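Beta-phenylalanine aminotransferase (Variovorax paradoxus, PDB 4AO9) probably catalyses the pyridoxal-5'-phosphate-dependent transfer of the amino group of beta-phenylalanine to a keto acid acceptor. Local coordinates at residues R88-G102 and D412-P426. Numbering follows the deposited sequence.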
loop_
_atom_site.group_PDB
_atom_site.type_symbol
_atom_site.label_atom_id
_atom_site.label_comp_id
_atom_site.label_asym_id
_atom_site.label_seq_id
_atom_site.Cartn_x
_atom_site.Cartn_y
_atom_site.Cartn_z
ATOM N N ARG A 88 6.699 -31.073 -0.978
ATOM C CA ARG A 88 6.176 -30.551 0.284
ATOM C C ARG A 88 7.329 -30.095 1.163
ATOM O O ARG A 88 8.302 -30.823 1.350
ATOM C CB ARG A 88 5.360 -31.625 1.015
ATOM C CG ARG A 88 4.674 -31.120 2.283
ATOM C CD ARG A 88 4.255 -32.279 3.196
ATOM N NE ARG A 88 3.792 -31.797 4.497
ATOM C CZ ARG A 88 2.603 -32.065 5.036
ATOM N NH1 ARG A 88 1.727 -32.849 4.410
ATOM N NH2 ARG A 88 2.295 -31.557 6.225
ATOM N N TYR A 89 7.206 -28.882 1.697
ATOM C CA TYR A 89 8.232 -28.317 2.559
ATOM C C TYR A 89 7.672 -27.858 3.891
ATOM O O TYR A 89 6.519 -27.410 3.977
ATOM C CB TYR A 89 8.872 -27.085 1.922
ATOM C CG TYR A 89 9.367 -27.254 0.516
ATOM C CD1 TYR A 89 10.644 -27.757 0.263
ATOM C CD2 TYR A 89 8.568 -26.886 -0.565
ATOM C CE1 TYR A 89 11.109 -27.898 -1.032
ATOM C CE2 TYR A 89 9.022 -27.025 -1.855
ATOM C CZ TYR A 89 10.290 -27.528 -2.086
ATOM O OH TYR A 89 10.729 -27.652 -3.380
ATOM N N ALA A 90 8.504 -27.941 4.922
ATOM C CA ALA A 90 8.260 -27.179 6.135
ATOM C C ALA A 90 8.705 -25.751 5.860
ATOM O O ALA A 90 9.823 -25.521 5.386
ATOM C CB ALA A 90 9.038 -27.767 7.314
ATOM N N ASP A 91 7.807 -24.811 6.143
ATOM C CA ASP A 91 8.010 -23.385 5.871
ATOM C C ASP A 91 8.752 -22.686 7.015
ATOM O O ASP A 91 8.205 -22.510 8.096
ATOM C CB ASP A 91 6.640 -22.734 5.682
ATOM C CG ASP A 91 6.717 -21.230 5.507
ATOM O OD1 ASP A 91 7.803 -20.715 5.171
ATOM O OD2 ASP A 91 5.677 -20.580 5.709
ATOM N N PHE A 92 9.983 -22.272 6.739
ATOM C CA PHE A 92 10.796 -21.512 7.684
ATOM C C PHE A 92 11.029 -20.064 7.261
ATOM O O PHE A 92 12.006 -19.439 7.663
ATOM C CB PHE A 92 12.129 -22.237 7.946
ATOM C CG PHE A 92 12.014 -23.339 8.950
ATOM C CD1 PHE A 92 11.543 -24.595 8.577
ATOM C CD2 PHE A 92 12.331 -23.103 10.289
ATOM C CE1 PHE A 92 11.418 -25.608 9.521
ATOM C CE2 PHE A 92 12.216 -24.110 11.231
ATOM C CZ PHE A 92 11.751 -25.361 10.847
ATOM N N ILE A 93 10.107 -19.528 6.471
ATOM C CA ILE A 93 10.188 -18.112 6.075
ATOM C C ILE A 93 8.865 -17.344 6.313
ATOM O O ILE A 93 8.880 -16.152 6.627
ATOM C CB ILE A 93 10.789 -17.959 4.631
ATOM C CG1 ILE A 93 10.834 -16.496 4.179
ATOM C CG2 ILE A 93 10.025 -18.813 3.630
ATOM C CD1 ILE A 93 11.677 -15.576 5.082
ATOM N N ALA A 94 7.727 -18.012 6.159
ATOM C CA ALA A 94 6.434 -17.477 6.616
ATOM C C ALA A 94 6.173 -16.018 6.221
ATOM O O ALA A 94 5.961 -15.150 7.082
ATOM C CB ALA A 94 6.284 -17.687 8.144
ATOM N N GLU A 95 6.203 -15.776 4.910
ATOM C CA GLU A 95 5.917 -14.472 4.309
ATOM C C GLU A 95 6.727 -13.344 4.946
ATOM O O GLU A 95 6.221 -12.250 5.196
ATOM C CB GLU A 95 4.409 -14.202 4.306
ATOM C CG GLU A 95 3.955 -13.212 3.220
ATOM C CD GLU A 95 4.220 -13.717 1.820
ATOM O OE1 GLU A 95 5.327 -13.503 1.297
ATOM O OE2 GLU A 95 3.310 -14.323 1.225
ATOM N N TYR A 96 8.000 -13.633 5.205
ATOM C CA TYR A 96 8.935 -12.624 5.699
ATOM C C TYR A 96 8.403 -11.965 6.971
ATOM O O TYR A 96 8.510 -10.757 7.150
ATOM C CB TYR A 96 9.295 -11.607 4.583
ATOM C CG TYR A 96 10.263 -12.227 3.591
ATOM C CD1 TYR A 96 9.813 -13.079 2.576
ATOM C CD2 TYR A 96 11.634 -12.024 3.717
ATOM C CE1 TYR A 96 10.715 -13.694 1.694
ATOM C CE2 TYR A 96 12.531 -12.620 2.838
ATOM C CZ TYR A 96 12.066 -13.452 1.836
ATOM O OH TYR A 96 12.962 -14.052 0.986
ATOM N N THR A 97 7.837 -12.814 7.835
ATOM C CA THR A 97 7.248 -12.488 9.157
ATOM C C THR A 97 5.760 -12.142 9.146
ATOM O O THR A 97 5.132 -12.140 10.201
ATOM C CB THR A 97 8.017 -11.417 9.998
ATOM O OG1 THR A 97 7.688 -10.100 9.533
ATOM C CG2 THR A 97 9.526 -11.626 9.967
ATOM N N ALA A 98 5.190 -11.844 7.977
ATOM C CA ALA A 98 3.756 -11.545 7.915
ATOM C C ALA A 98 2.903 -12.778 8.217
ATOM O O ALA A 98 1.799 -12.662 8.754
ATOM C CB ALA A 98 3.379 -10.941 6.548
ATOM N N GLY A 99 3.430 -13.958 7.882
ATOM C CA GLY A 99 2.665 -15.213 7.930
ATOM C C GLY A 99 2.756 -15.964 9.251
ATOM O O GLY A 99 2.838 -17.190 9.275
ATOM N N VAL A 100 2.695 -15.237 10.363
ATOM C CA VAL A 100 2.885 -15.851 11.678
ATOM C C VAL A 100 1.793 -16.872 12.013
ATOM O O VAL A 100 1.998 -17.749 12.862
ATOM C CB VAL A 100 3.035 -14.776 12.802
ATOM C CG1 VAL A 100 1.679 -14.160 13.195
ATOM C CG2 VAL A 100 3.753 -15.363 14.022
ATOM N N TYR A 101 0.651 -16.770 11.338
ATOM C CA TYR A 101 -0.489 -17.656 11.605
ATOM C C TYR A 101 -0.444 -18.928 10.776
ATOM O O TYR A 101 -1.318 -19.792 10.907
ATOM C CB TYR A 101 -1.808 -16.918 11.338
ATOM C CG TYR A 101 -1.849 -15.545 11.960
ATOM C CD1 TYR A 101 -2.135 -15.382 13.309
ATOM C CD2 TYR A 101 -1.562 -14.409 11.197
ATOM C CE1 TYR A 101 -2.161 -14.107 13.883
ATOM C CE2 TYR A 101 -1.579 -13.137 11.774
ATOM C CZ TYR A 101 -1.885 -13.005 13.105
ATOM O OH TYR A 101 -1.890 -11.744 13.663
ATOM N N GLY A 102 0.571 -19.044 9.924
ATOM C CA GLY A 102 0.604 -20.116 8.934
ATOM C C GLY A 102 -0.305 -19.802 7.753
ATOM O O GLY A 102 -0.853 -18.693 7.623
ATOM N N ASP A 412 13.653 -30.850 2.447
ATOM C CA ASP A 412 12.218 -30.560 2.620
ATOM C C ASP A 412 11.951 -29.323 3.487
ATOM O O ASP A 412 10.983 -29.276 4.245
ATOM C CB ASP A 412 11.467 -31.788 3.165
ATOM C CG ASP A 412 11.790 -33.059 2.398
ATOM O OD1 ASP A 412 11.804 -33.013 1.155
ATOM O OD2 ASP A 412 12.065 -34.089 3.050
ATOM N N ILE A 413 12.822 -28.328 3.357
ATOM C CA ILE A 413 12.690 -27.080 4.104
ATOM C C ILE A 413 12.677 -25.910 3.127
ATOM O O ILE A 413 13.581 -25.754 2.317
ATOM C CB ILE A 413 13.823 -26.931 5.159
ATOM C CG1 ILE A 413 13.591 -27.922 6.312
ATOM C CG2 ILE A 413 13.918 -25.482 5.664
ATOM C CD1 ILE A 413 14.809 -28.225 7.166
ATOM N N TYR A 414 11.631 -25.093 3.216
ATOM C CA TYR A 414 11.516 -23.891 2.399
ATOM C C TYR A 414 11.942 -22.697 3.231
ATOM O O TYR A 414 11.326 -22.385 4.244
ATOM C CB TYR A 414 10.082 -23.721 1.917
ATOM C CG TYR A 414 9.873 -22.604 0.920
ATOM C CD1 TYR A 414 10.297 -22.736 -0.398
ATOM C CD2 TYR A 414 9.220 -21.426 1.290
ATOM C CE1 TYR A 414 10.095 -21.730 -1.324
ATOM C CE2 TYR A 414 9.001 -20.415 0.373
ATOM C CZ TYR A 414 9.455 -20.569 -0.932
ATOM O OH TYR A 414 9.244 -19.572 -1.869
ATOM N N SER A 415 13.019 -22.067 2.790
ATOM C CA SER A 415 13.633 -20.962 3.499
ATOM C C SER A 415 13.748 -19.773 2.557
ATOM O O SER A 415 13.259 -19.810 1.431
ATOM C CB SER A 415 15.031 -21.376 3.977
ATOM O OG SER A 415 15.909 -21.594 2.874
ATOM N N SER A 416 14.396 -18.715 3.022
ATOM C CA SER A 416 14.689 -17.579 2.158
ATOM C C SER A 416 16.109 -17.668 1.592
ATOM O O SER A 416 17.040 -18.126 2.274
ATOM C CB SER A 416 14.531 -16.283 2.935
ATOM O OG SER A 416 15.399 -16.288 4.039
ATOM N N PRO A 417 16.294 -17.203 0.343
ATOM C CA PRO A 417 17.641 -17.145 -0.216
ATOM C C PRO A 417 18.635 -16.409 0.687
ATOM O O PRO A 417 19.800 -16.809 0.760
ATOM C CB PRO A 417 17.439 -16.382 -1.523
ATOM C CG PRO A 417 16.057 -16.781 -1.951
ATOM C CD PRO A 417 15.267 -16.869 -0.666
ATOM N N ARG A 418 18.181 -15.364 1.374
ATOM C CA ARG A 418 19.091 -14.558 2.192
ATOM C C ARG A 418 19.445 -15.187 3.545
ATOM O O ARG A 418 20.232 -14.612 4.280
ATOM C CB ARG A 418 18.589 -13.108 2.349
ATOM C CG ARG A 418 17.429 -12.892 3.314
ATOM C CD ARG A 418 16.853 -11.474 3.151
ATOM N NE ARG A 418 15.934 -11.132 4.238
ATOM C CZ ARG A 418 14.981 -10.206 4.164
ATOM N NH1 ARG A 418 14.792 -9.512 3.039
ATOM N NH2 ARG A 418 14.202 -9.981 5.212
ATOM N N GLY A 419 18.872 -16.352 3.858
ATOM C CA GLY A 419 19.190 -17.062 5.101
ATOM C C GLY A 419 18.344 -16.643 6.295
ATOM O O GLY A 419 18.631 -17.021 7.426
ATOM N N PHE A 420 17.313 -15.842 6.033
ATOM C CA PHE A 420 16.353 -15.379 7.043
ATOM C C PHE A 420 15.415 -16.517 7.444
ATOM O O PHE A 420 14.762 -17.111 6.588
ATOM C CB PHE A 420 15.564 -14.211 6.430
ATOM C CG PHE A 420 14.619 -13.489 7.365
ATOM C CD1 PHE A 420 14.843 -13.387 8.742
ATOM C CD2 PHE A 420 13.506 -12.837 6.825
ATOM C CE1 PHE A 420 13.946 -12.654 9.560
ATOM C CE2 PHE A 420 12.627 -12.095 7.629
ATOM C CZ PHE A 420 12.845 -12.006 9.003
ATOM N N VAL A 421 15.389 -16.827 8.741
ATOM C CA VAL A 421 14.574 -17.890 9.312
ATOM C C VAL A 421 13.507 -17.272 10.199
ATOM O O VAL A 421 13.812 -16.446 11.060
ATOM C CB VAL A 421 15.449 -18.850 10.150
ATOM C CG1 VAL A 421 14.594 -19.858 10.928
ATOM C CG2 VAL A 421 16.441 -19.563 9.250
ATOM N N VAL A 422 12.256 -17.671 9.978
ATOM C CA VAL A 422 11.115 -17.037 10.634
ATOM C C VAL A 422 10.207 -18.124 11.186
ATOM O O VAL A 422 9.685 -18.932 10.417
ATOM C CB VAL A 422 10.297 -16.188 9.614
ATOM C CG1 VAL A 422 9.045 -15.585 10.249
ATOM C CG2 VAL A 422 11.156 -15.085 8.985
ATOM N N LEU A 423 10.015 -18.145 12.500
ATOM C CA LEU A 423 9.076 -19.095 13.093
ATOM C C LEU A 423 7.646 -18.595 12.946
ATOM O O LEU A 423 7.377 -17.382 12.982
ATOM C CB LEU A 423 9.412 -19.355 14.570
ATOM C CG LEU A 423 10.431 -20.453 14.917
ATOM C CD1 LEU A 423 11.496 -20.762 13.836
ATOM C CD2 LEU A 423 11.051 -20.211 16.273
ATOM N N SER A 424 6.737 -19.536 12.719
ATOM C CA SER A 424 5.304 -19.274 12.724
ATOM C C SER A 424 4.624 -20.218 13.712
ATOM O O SER A 424 5.214 -21.231 14.116
ATOM C CB SER A 424 4.727 -19.421 11.313
ATOM O OG SER A 424 5.012 -20.706 10.781
ATOM N N LEU A 425 3.385 -19.904 14.087
ATOM C CA LEU A 425 2.706 -20.665 15.141
ATOM C C LEU A 425 2.512 -22.165 14.876
ATOM O O LEU A 425 2.621 -22.941 15.819
ATOM C CB LEU A 425 1.374 -20.018 15.517
ATOM C CG LEU A 425 1.438 -18.615 16.118
ATOM C CD1 LEU A 425 0.050 -18.002 16.151
ATOM C CD2 LEU A 425 2.065 -18.622 17.519
ATOM N N PRO A 426 2.206 -22.584 13.626
ATOM C CA PRO A 426 1.978 -24.033 13.432
ATOM C C PRO A 426 3.237 -24.895 13.424
ATOM O O PRO A 426 3.116 -26.119 13.463
ATOM C CB PRO A 426 1.272 -24.122 12.069
ATOM C CG PRO A 426 0.821 -22.729 11.764
ATOM C CD PRO A 426 1.784 -21.807 12.445
HETATM O O HOH W 1 10.261 -31.757 -0.641
HETATM O O HOH W 2 7.572 -20.675 9.942
HETATM O O HOH W 3 4.030 -20.975 8.021
HETATM O O HOH W 4 15.831 -13.711 0.675
#
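Strand 88-91 pairs in parallel with strand 413-414: Ala90 N donates to Asp412 O, Tyr414 N to Ala90 O, and Phe92 N to Tyr414 O at 2.8 Å. Phe92 O then takes Val422 N, which lies above its carbonyl plane. Farther on, Leu425 N gives Val100 O an almost straight bond (178°). Tyr89 and Tyr414 meet through their CB atoms, 3.6 Å apart, and their rings lie oblique. Tyr414 OH bonds to Thr123 O of the second subunit. Ile93 lies in the loop after the strand. Its CG2 touches Tyr414 CD2 at 3.6 Å. Its CG1 is anti to the backbone N (chi1 178°), and CD1 reaches Ser416 CB and the Phe420 ring. The same CD1 sits over the face of the Tyr96 ring. Tyr96 CD2 meets the edge of the Phe420 ring, near its plane, and Tyr96 CE2 lies 3.7 Å from Arg418 CZ, over the guanidinium face. In this class-III aminotransferase, strand 413-414 is the outermost strand of a four-stranded sheet, beside 88-91. Phe92, just past 88-91, ties this sheet to strand 420-422, the outermost strand of a three-stranded sheet. Thr97 CG2 packs on Phe420 CZ at 3.5 Å, and the Thr97 side chain lies about 6 Å from the bound cofactor. Asp91 shapes the turn: OD1 accepts from Ile93 N (an Asx turn) and from Ala94 N (an Asx motif), both from the same face of the carboxylate plane. OD2 bonds to His103 and, through a water 2.9 Å away from OD2, to Ser424 OG. With an alanine here, the amides of Ile93 and Ala94 would probably lose their shared acceptor, and the loop would be likely to shift. A second water links Asp91 O, Val422 O and Ser424 OG.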